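Local coordinates for hypothetical protein PH1109 (Pyrococcus horikoshii, PDB 2D59) that is of unknown function but belongs to the CoA-binding domain family, with a Rossmann-like fold built around a parallel beta sheet, at residues R5-L19 with I127-L141. Residues are numbered along the deposited sequence; the frame is centred on the assembly and turned at random.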
ATOM      1  N   ARG A   5       2.866  -2.451 -17.092  1.00 35.68           N
ATOM      2  CA  ARG A   5       2.126  -1.228 -17.384  1.00 32.56           C
ATOM      3  C   ARG A   5       1.085  -0.932 -16.308  1.00 29.04           C
ATOM      4  O   ARG A   5       0.407  -1.837 -15.822  1.00 31.30           O
ATOM      5  CB  ARG A   5       1.418  -1.354 -18.735  1.00 33.64           C
ATOM      6  CG  ARG A   5       2.333  -1.666 -19.908  1.00 36.06           C
ATOM      7  CD  ARG A   5       1.519  -2.105 -21.116  1.00 37.71           C
ATOM      8  NE  ARG A   5       2.354  -2.408 -22.275  1.00 41.96           N
ATOM      9  CZ  ARG A   5       3.037  -1.500 -22.965  1.00 44.73           C
ATOM     10  NH1 ARG A   5       2.986  -0.221 -22.616  1.00 42.54           N
ATOM     11  NH2 ARG A   5       3.769  -1.872 -24.005  1.00 43.25           N
ATOM     12  N   PRO A   6       0.945   0.347 -15.921  1.00 26.45           N
ATOM     13  CA  PRO A   6      -0.034   0.724 -14.900  1.00 24.64           C
ATOM     14  C   PRO A   6      -1.448   0.341 -15.330  1.00 23.74           C
ATOM     15  O   PRO A   6      -1.797   0.426 -16.510  1.00 24.27           O
ATOM     16  CB  PRO A   6       0.139   2.238 -14.800  1.00 23.65           C
ATOM     17  CG  PRO A   6       1.583   2.433 -15.129  1.00 25.18           C
ATOM     18  CD  PRO A   6       1.776   1.502 -16.301  1.00 26.73           C
ATOM     19  N   ILE A   7      -2.255  -0.082 -14.367  1.00 19.40           N
ATOM     20  CA  ILE A   7      -3.635  -0.469 -14.629  1.00 18.91           C
ATOM     21  C   ILE A   7      -4.551   0.736 -14.433  1.00 20.68           C
ATOM     22  O   ILE A   7      -5.589   0.851 -15.085  1.00 23.27           O
ATOM     23  CB  ILE A   7      -4.051  -1.625 -13.692  1.00 22.66           C
ATOM     24  CG1 ILE A   7      -3.485  -2.937 -14.238  1.00 19.66           C
ATOM     25  CG2 ILE A   7      -5.560  -1.696 -13.550  1.00 23.69           C
ATOM     26  CD1 ILE A   7      -3.694  -4.120 -13.320  1.00 17.40           C
ATOM     27  N   ASP A   8      -4.160   1.638 -13.538  1.00 19.94           N
ATOM     28  CA  ASP A   8      -4.951   2.838 -13.291  1.00 21.19           C
ATOM     29  C   ASP A   8      -4.683   3.843 -14.409  1.00 24.25           C
ATOM     30  O   ASP A   8      -3.746   3.671 -15.192  1.00 27.18           O
ATOM     31  CB  ASP A   8      -4.583   3.457 -11.938  1.00 20.22           C
ATOM     32  CG  ASP A   8      -3.148   3.929 -11.888  1.00 23.14           C
ATOM     33  OD1 ASP A   8      -2.296   3.214 -11.315  1.00 19.20           O
ATOM     34  OD2 ASP A   8      -2.867   5.016 -12.433  1.00 23.11           O
ATOM     35  N   GLY A   9      -5.500   4.889 -14.483  1.00 26.77           N
ATOM     36  CA  GLY A   9      -5.321   5.891 -15.519  1.00 27.33           C
ATOM     37  C   GLY A   9      -4.754   7.206 -15.018  1.00 26.49           C
ATOM     38  O   GLY A   9      -4.795   8.216 -15.722  1.00 31.89           O
ATOM     39  N   LEU A  10      -4.216   7.200 -13.803  1.00 25.76           N
ATOM     40  CA  LEU A  10      -3.645   8.406 -13.215  1.00 21.50           C
ATOM     41  C   LEU A  10      -2.360   8.835 -13.932  1.00 19.87           C
ATOM     42  O   LEU A  10      -1.675   8.021 -14.554  1.00 24.99           O
ATOM     43  CB  LEU A  10      -3.363   8.166 -11.727  1.00 23.16           C
ATOM     44  CG  LEU A  10      -4.536   7.625 -10.901  1.00 25.60           C
ATOM     45  CD1 LEU A  10      -4.071   7.347  -9.480  1.00 25.85           C
ATOM     46  CD2 LEU A  10      -5.688   8.629 -10.897  1.00 27.68           C
ATOM     47  N   THR A  11      -2.037  10.121 -13.834  1.00 21.66           N
ATOM     48  CA  THR A  11      -0.846  10.679 -14.466  1.00 23.20           C
ATOM     49  C   THR A  11       0.328  10.667 -13.495  1.00 21.89           C
ATOM     50  O   THR A  11       0.150  10.423 -12.301  1.00 23.53           O
ATOM     51  CB  THR A  11      -1.077  12.139 -14.890  1.00 25.32           C
ATOM     52  OG1 THR A  11      -1.242  12.951 -13.719  1.00 26.81           O
ATOM     53  CG2 THR A  11      -2.322  12.252 -15.755  1.00 25.16           C
ATOM     54  N   ASP A  12       1.529  10.932 -13.998  1.00 20.96           N
ATOM     55  CA  ASP A  12       2.693  10.960 -13.123  1.00 21.40           C
ATOM     56  C   ASP A  12       2.492  12.033 -12.059  1.00 23.70           C
ATOM     57  O   ASP A  12       2.967  11.899 -10.934  1.00 22.25           O
ATOM     58  CB  ASP A  12       3.969  11.249 -13.917  1.00 20.22           C
ATOM     59  CG  ASP A  12       4.471  10.034 -14.670  1.00 23.33           C
ATOM     60  OD1 ASP A  12       5.521  10.139 -15.336  1.00 26.45           O
ATOM     61  OD2 ASP A  12       3.815   8.975 -14.594  1.00 24.70           O
ATOM     62  N   GLU A  13       1.773  13.092 -12.421  1.00 25.87           N
ATOM     63  CA  GLU A  13       1.504  14.190 -11.501  1.00 27.43           C
ATOM     64  C   GLU A  13       0.610  13.717 -10.357  1.00 24.94           C
ATOM     65  O   GLU A  13       0.821  14.080  -9.198  1.00 23.44           O
ATOM     66  CB  GLU A  13       0.815  15.341 -12.244  1.00 28.73           C
ATOM     67  CG  GLU A  13       1.199  16.716 -11.737  1.00 44.55           C
ATOM     68  CD  GLU A  13       2.586  17.132 -12.195  1.00 51.96           C
ATOM     69  OE1 GLU A  13       3.533  16.336 -12.027  1.00 55.30           O
ATOM     70  OE2 GLU A  13       2.733  18.256 -12.720  1.00 51.65           O
ATOM     71  N   ASP A  14      -0.394  12.913 -10.693  1.00 21.83           N
ATOM     72  CA  ASP A  14      -1.317  12.382  -9.693  1.00 22.13           C
ATOM     73  C   ASP A  14      -0.583  11.497  -8.700  1.00 22.65           C
ATOM     74  O   ASP A  14      -0.767  11.615  -7.489  1.00 23.63           O
ATOM     75  CB  ASP A  14      -2.424  11.551 -10.347  1.00 23.62           C
ATOM     76  CG  ASP A  14      -3.323  12.371 -11.254  1.00 29.57           C
ATOM     77  OD1 ASP A  14      -3.681  13.506 -10.878  1.00 27.54           O
ATOM     78  OD2 ASP A  14      -3.688  11.866 -12.335  1.00 28.52           O
ATOM     79  N   ILE A  15       0.251  10.601  -9.222  1.00 23.41           N
ATOM     80  CA  ILE A  15       0.998   9.680  -8.367  1.00 22.97           C
ATOM     81  C   ILE A  15       1.946  10.449  -7.470  1.00 22.44           C
ATOM     82  O   ILE A  15       2.060  10.164  -6.275  1.00 22.16           O
ATOM     83  CB  ILE A  15       1.789   8.639  -9.205  1.00 24.16           C
ATOM     84  CG1 ILE A  15       0.806   7.668  -9.858  1.00 27.53           C
ATOM     85  CG2 ILE A  15       2.725   7.828  -8.323  1.00 23.17           C
ATOM     86  CD1 ILE A  15      -0.290   8.323 -10.624  1.00 39.46           C
ATOM     87  N   ARG A  16       2.627  11.429  -8.048  1.00 20.02           N
ATOM     88  CA  ARG A  16       3.566  12.243  -7.292  1.00 20.28           C
ATOM     89  C   ARG A  16       2.841  12.952  -6.146  1.00 21.60           C
ATOM     90  O   ARG A  16       3.380  13.092  -5.046  1.00 22.09           O
ATOM     91  CB  ARG A  16       4.224  13.271  -8.217  1.00 22.60           C
ATOM     92  CG  ARG A  16       5.307  14.092  -7.556  1.00 27.86           C
ATOM     93  CD  ARG A  16       5.965  15.054  -8.538  1.00 29.79           C
ATOM     94  NE  ARG A  16       6.837  14.386  -9.504  1.00 28.74           N
ATOM     95  CZ  ARG A  16       6.621  14.356 -10.818  1.00 32.13           C
ATOM     96  NH1 ARG A  16       7.473  13.728 -11.620  1.00 26.94           N
ATOM     97  NH2 ARG A  16       5.551  14.950 -11.334  1.00 26.85           N
ATOM     98  N   GLU A  17       1.615  13.395  -6.413  1.00 21.90           N
ATOM     99  CA  GLU A  17       0.799  14.078  -5.408  1.00 24.42           C
ATOM    100  C   GLU A  17       0.408  13.107  -4.293  1.00 24.80           C
ATOM    101  O   GLU A  17       0.454  13.446  -3.111  1.00 19.46           O
ATOM    102  CB  GLU A  17      -0.461  14.657  -6.061  1.00 25.87           C
ATOM    103  CG  GLU A  17      -1.491  15.192  -5.078  1.00 27.45           C
ATOM    104  CD  GLU A  17      -1.018  16.425  -4.330  1.00 36.35           C
ATOM    105  OE1 GLU A  17      -1.775  16.915  -3.465  1.00 41.34           O
ATOM    106  OE2 GLU A  17       0.102  16.907  -4.603  1.00 33.94           O
ATOM    107  N   ILE A  18       0.023  11.895  -4.679  1.00 21.02           N
ATOM    108  CA  ILE A  18      -0.362  10.872  -3.714  1.00 22.34           C
ATOM    109  C   ILE A  18       0.800  10.554  -2.782  1.00 22.38           C
ATOM    110  O   ILE A  18       0.620  10.407  -1.572  1.00 21.11           O
ATOM    111  CB  ILE A  18      -0.794   9.572  -4.428  1.00 19.68           C
ATOM    112  CG1 ILE A  18      -2.134   9.797  -5.127  1.00 27.03           C
ATOM    113  CG2 ILE A  18      -0.928   8.439  -3.436  1.00 19.02           C
ATOM    114  CD1 ILE A  18      -3.257  10.178  -4.178  1.00 36.35           C
ATOM    115  N   LEU A  19       1.992  10.430  -3.357  1.00 18.86           N
ATOM    116  CA  LEU A  19       3.193  10.117  -2.590  1.00 16.73           C
ATOM    117  C   LEU A  19       3.625  11.290  -1.720  1.00 21.17           C
ATOM    118  O   LEU A  19       4.349  11.125  -0.740  1.00 18.99           O
ATOM    119  CB  LEU A  19       4.339   9.748  -3.544  1.00 17.18           C
ATOM    120  CG  LEU A  19       4.218   8.440  -4.326  1.00 18.88           C
ATOM    121  CD1 LEU A  19       5.334   8.355  -5.361  1.00 19.38           C
ATOM    122  CD2 LEU A  19       4.300   7.263  -3.366  1.00 18.39           C
ATOM    123  N   ILE A 127      -7.692   4.750  -6.654  1.00 22.10           N
ATOM    124  CA  ILE A 127      -7.034   3.495  -6.993  1.00 22.23           C
ATOM    125  C   ILE A 127      -5.739   3.642  -7.785  1.00 22.36           C
ATOM    126  O   ILE A 127      -5.704   4.273  -8.845  1.00 22.28           O
ATOM    127  CB  ILE A 127      -7.996   2.588  -7.791  1.00 23.56           C
ATOM    128  CG1 ILE A 127      -9.273   2.364  -6.978  1.00 28.70           C
ATOM    129  CG2 ILE A 127      -7.333   1.242  -8.106  1.00 21.46           C
ATOM    130  CD1 ILE A 127     -10.372   1.681  -7.744  1.00 36.24           C
ATOM    131  N   VAL A 128      -4.667   3.074  -7.246  1.00 21.85           N
ATOM    132  CA  VAL A 128      -3.381   3.062  -7.927  1.00 19.59           C
ATOM    133  C   VAL A 128      -3.207   1.570  -8.164  1.00 21.85           C
ATOM    134  O   VAL A 128      -3.401   0.770  -7.246  1.00 17.12           O
ATOM    135  CB  VAL A 128      -2.238   3.602  -7.039  1.00 17.24           C
ATOM    136  CG1 VAL A 128      -0.908   3.482  -7.777  1.00 17.20           C
ATOM    137  CG2 VAL A 128      -2.508   5.059  -6.676  1.00 18.10           C
ATOM    138  N   ALA A 129      -2.880   1.182  -9.389  1.00 22.03           N
ATOM    139  CA  ALA A 129      -2.756  -0.241  -9.670  1.00 20.07           C
ATOM    140  C   ALA A 129      -1.639  -0.633 -10.617  1.00 21.79           C
ATOM    141  O   ALA A 129      -1.391   0.017 -11.641  1.00 20.83           O
ATOM    142  CB  ALA A 129      -4.088  -0.774 -10.187  1.00 21.33           C
ATOM    143  N   ASN A 130      -0.982  -1.728 -10.254  1.00 18.27           N
ATOM    144  CA  ASN A 130       0.131  -2.283 -11.003  1.00 19.79           C
ATOM    145  C   ASN A 130       1.298  -1.308 -11.100  1.00 18.31           C
ATOM    146  O   ASN A 130       1.827  -1.040 -12.179  1.00 18.49           O
ATOM    147  CB  ASN A 130      -0.319  -2.727 -12.394  1.00 23.40           C
ATOM    148  CG  ASN A 130       0.479  -3.908 -12.899  1.00 28.88           C
ATOM    149  OD1 ASN A 130       0.678  -4.881 -12.170  1.00 30.06           O
ATOM    150  ND2 ASN A 130       0.935  -3.837 -14.145  1.00 30.96           N
ATOM    151  N   ARG A 131       1.667  -0.770  -9.942  1.00 15.16           N
ATOM    152  CA  ARG A 131       2.789   0.146  -9.792  1.00 15.33           C
ATOM    153  C   ARG A 131       3.390  -0.228  -8.441  1.00 15.90           C
ATOM    154  O   ARG A 131       2.743  -0.895  -7.635  1.00 18.07           O
ATOM    155  CB  ARG A 131       2.334   1.611  -9.719  1.00 16.59           C
ATOM    156  CG  ARG A 131       1.534   2.134 -10.897  1.00 18.54           C
ATOM    157  CD  ARG A 131       1.370   3.641 -10.729  1.00 17.74           C
ATOM    158  NE  ARG A 131       0.368   4.223 -11.617  1.00 21.60           N
ATOM    159  CZ  ARG A 131       0.642   5.070 -12.604  1.00 20.46           C
ATOM    160  NH1 ARG A 131       1.895   5.435 -12.842  1.00 24.75           N
ATOM    161  NH2 ARG A 131      -0.341   5.564 -13.344  1.00 23.39           N
ATOM    162  N   CYS A 132       4.620   0.200  -8.197  1.00 14.26           N
ATOM    163  CA  CYS A 132       5.282  -0.070  -6.931  1.00 14.52           C
ATOM    164  C   CYS A 132       5.546   1.266  -6.246  1.00 15.01           C
ATOM    165  O   CYS A 132       6.070   2.186  -6.872  1.00 17.84           O
ATOM    166  CB  CYS A 132       6.603  -0.799  -7.171  1.00 17.33           C
ATOM    167  SG  CYS A 132       7.599  -0.998  -5.682  1.00 18.96           S
ATOM    168  N   MET A 133       5.186   1.385  -4.971  1.00 16.29           N
ATOM    169  CA  MET A 133       5.400   2.646  -4.261  1.00 14.37           C
ATOM    170  C   MET A 133       6.855   3.098  -4.295  1.00 14.37           C
ATOM    171  O   MET A 133       7.135   4.288  -4.425  1.00 17.45           O
ATOM    172  CB  MET A 133       4.913   2.550  -2.812  1.00 18.72           C
ATOM    173  CG  MET A 133       3.393   2.540  -2.675  1.00 16.73           C
ATOM    174  SD  MET A 133       2.840   2.941  -0.995  1.00 19.17           S
ATOM    175  CE  MET A 133       2.979   4.762  -1.021  1.00 16.28           C
ATOM    176  N   MET A 134       7.782   2.153  -4.183  1.00 15.91           N
ATOM    177  CA  MET A 134       9.197   2.489  -4.216  1.00 18.96           C
ATOM    178  C   MET A 134       9.636   2.934  -5.607  1.00 17.99           C
ATOM    179  O   MET A 134      10.305   3.960  -5.756  1.00 21.32           O
ATOM    180  CB  MET A 134      10.043   1.290  -3.790  1.00 17.82           C
ATOM    181  CG  MET A 134      11.526   1.524  -3.965  1.00 16.29           C
ATOM    182  SD  MET A 134      12.502   0.149  -3.342  1.00 21.48           S
ATOM    183  CE  MET A 134      12.343  -1.002  -4.679  1.00 25.49           C
ATOM    184  N   ARG A 135       9.272   2.149  -6.618  1.00 15.90           N
ATOM    185  CA  ARG A 135       9.629   2.466  -7.992  1.00 19.46           C
ATOM    186  C   ARG A 135       9.101   3.842  -8.383  1.00 19.44           C
ATOM    187  O   ARG A 135       9.823   4.651  -8.968  1.00 19.75           O
ATOM    188  CB  ARG A 135       9.057   1.417  -8.947  1.00 22.45           C
ATOM    189  CG  ARG A 135       9.706   1.434 -10.324  1.00 33.02           C
ATOM    190  CD  ARG A 135      10.561   0.191 -10.536  1.00 48.74           C
ATOM    191  NE  ARG A 135       9.753  -0.968 -10.911  1.00 53.81           N
ATOM    192  CZ  ARG A 135      10.209  -2.217 -10.952  1.00 59.45           C
ATOM    193  NH1 ARG A 135       9.403  -3.206 -11.312  1.00 60.71           N
ATOM    194  NH2 ARG A 135      11.466  -2.480 -10.619  1.00 61.14           N
ATOM    195  N   GLU A 136       7.835   4.096  -8.066  1.00 16.81           N
ATOM    196  CA  GLU A 136       7.216   5.379  -8.390  1.00 16.56           C
ATOM    197  C   GLU A 136       7.902   6.519  -7.647  1.00 17.63           C
ATOM    198  O   GLU A 136       8.164   7.583  -8.220  1.00 18.12           O
ATOM    199  CB  GLU A 136       5.723   5.352  -8.042  1.00 15.58           C
ATOM    200  CG  GLU A 136       4.884   4.424  -8.906  1.00 20.87           C
ATOM    201  CD  GLU A 136       5.040   4.710 -10.387  1.00 22.58           C
ATOM    202  OE1 GLU A 136       5.929   4.107 -11.020  1.00 23.94           O
ATOM    203  OE2 GLU A 136       4.278   5.548 -10.914  1.00 22.98           O
ATOM    204  N   HIS A 137       8.204   6.305  -6.372  1.00 14.54           N
ATOM    205  CA  HIS A 137       8.859   7.343  -5.594  1.00 17.88           C
ATOM    206  C   HIS A 137      10.223   7.662  -6.193  1.00 21.84           C
ATOM    207  O   HIS A 137      10.567   8.825  -6.403  1.00 19.76           O
ATOM    208  CB  HIS A 137       9.004   6.901  -4.137  1.00 17.87           C
ATOM    209  CG  HIS A 137       9.495   7.984  -3.228  1.00 16.93           C
ATOM    210  ND1 HIS A 137      10.823   8.341  -3.146  1.00 19.40           N
ATOM    211  CD2 HIS A 137       8.831   8.801  -2.377  1.00 16.09           C
ATOM    212  CE1 HIS A 137      10.956   9.331  -2.282  1.00 19.00           C
ATOM    213  NE2 HIS A 137       9.763   9.629  -1.801  1.00 19.35           N
ATOM    214  N   GLU A 138      10.995   6.622  -6.486  1.00 18.51           N
ATOM    215  CA  GLU A 138      12.317   6.808  -7.067  1.00 20.17           C
ATOM    216  C   GLU A 138      12.298   7.592  -8.374  1.00 22.68           C
ATOM    217  O   GLU A 138      13.062   8.544  -8.542  1.00 23.50           O
ATOM    218  CB  GLU A 138      12.984   5.451  -7.316  1.00 22.38           C
ATOM    219  CG  GLU A 138      13.539   4.786  -6.070  1.00 32.22           C
ATOM    220  CD  GLU A 138      14.134   3.417  -6.357  1.00 39.28           C
ATOM    221  OE1 GLU A 138      14.826   2.870  -5.473  1.00 43.64           O
ATOM    222  OE2 GLU A 138      13.902   2.887  -7.464  1.00 46.10           O
ATOM    223  N   ARG A 139      11.427   7.200  -9.299  1.00 21.00           N
ATOM    224  CA  ARG A 139      11.379   7.868 -10.596  1.00 19.62           C
ATOM    225  C   ARG A 139      10.657   9.212 -10.626  1.00 24.85           C
ATOM    226  O   ARG A 139      10.956  10.057 -11.470  1.00 24.83           O
ATOM    227  CB  ARG A 139      10.768   6.934 -11.648  1.00 23.87           C
ATOM    228  CG  ARG A 139       9.261   6.821 -11.603  1.00 22.85           C
ATOM    229  CD  ARG A 139       8.743   5.826 -12.644  1.00 28.93           C
ATOM    230  NE  ARG A 139       7.285   5.844 -12.700  1.00 27.22           N
ATOM    231  CZ  ARG A 139       6.570   6.767 -13.337  1.00 19.51           C
ATOM    232  NH1 ARG A 139       5.245   6.710 -13.320  1.00 24.04           N
ATOM    233  NH2 ARG A 139       7.179   7.730 -14.018  1.00 29.25           N
ATOM    234  N   LEU A 140       9.723   9.426  -9.706  1.00 21.06           N
ATOM    235  CA  LEU A 140       8.975  10.680  -9.689  1.00 22.49           C
ATOM    236  C   LEU A 140       9.492  11.726  -8.712  1.00 22.88           C
ATOM    237  O   LEU A 140       9.353  12.927  -8.957  1.00 24.43           O
ATOM    238  CB  LEU A 140       7.499  10.406  -9.394  1.00 20.39           C
ATOM    239  CG  LEU A 140       6.765   9.543 -10.423  1.00 22.35           C
ATOM    240  CD1 LEU A 140       5.375   9.195  -9.906  1.00 20.79           C
ATOM    241  CD2 LEU A 140       6.673  10.287 -11.746  1.00 27.67           C
ATOM    242  N   LEU A 141      10.089  11.283  -7.610  1.00 22.00           N
ATOM    243  CA  LEU A 141      10.592  12.210  -6.602  1.00 21.76           C
ATOM    244  C   LEU A 141      12.084  12.055  -6.311  1.00 27.97           C
ATOM    245  O   LEU A 141      12.677  12.892  -5.628  1.00 28.70           O
ATOM    246  CB  LEU A 141       9.792  12.038  -5.309  1.00 20.03           C
ATOM    247  CG  LEU A 141       8.289  12.336  -5.381  1.00 19.69           C
ATOM    248  CD1 LEU A 141       7.591  11.847  -4.122  1.00 27.78           C
ATOM    249  CD2 LEU A 141       8.079  13.837  -5.563  1.00 22.27           C
TER
HETATM  250  O   HOH W   1       1.575   7.466 -14.930  1.00 30.44           O
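With CG lodged between its own backbone N and carbonyl carbon (chi1 63°), Asp-8 turns its carboxylate to the side of Arg-131, whose chain runs extended from CG to NE and delivers the guanidinium nearly coplanar with it. The grip is side-on: Arg-131 NE donates to the syn lone pair of Asp-8 OD1 at 2.9 Å, and Arg-131 NH2 reaches Asp-8 OD2 at 2.7 Å. Each carboxylate oxygen also takes a backbone N-H, OD1 that of Ala-129 and OD2 that of Leu-10, the latter closing an Asx turn, so four bonds fix the group's rotation. The guanidinium is sandwiched as well, Pro-6 CB lying 3.5 Å above one face and Ile-15 CG1 over the opposite one.

The charges continue toward helix 133-141. Arg-131 NH1 donates to Glu-136 OE2, which also accepts from Arg-139 NH1; Arg-139 in turn meets Asp-12 end-on, its nitrogens approaching from above the carboxylate plane. A water donates to Asp-12 OD2, 2.7 Å from its oxygen, and accepts from Arg-131 NH1.

Beyond this network, helices 12-19 and 133-141 cross at -108°. Leu-19 enters as a knob among Met-133, Glu-136, His-137 and Leu-141, while Ile-15 CG2 presses tightly on Leu-140 CD1 at 3.4 Å. The Arg-16 chain, bent at chi3 (-73°), brings NE to Leu-140 O (3.0 Å).

At the other end, Ile-7 N donates to Ala-129 O, and Asn-130 ND2 to Arg-5 O (2.7 Å), tying the N-terminal segment to the end of strand 126-129, an outermost strand of the parallel sheet, and to the residue that follows it. A salt-bridge network running from buried Arg-131 and Glu-136 out to exposed Arg-139 thus joins the N-terminal helix to the last strand and helix of a Rossmann-like alpha/beta fold.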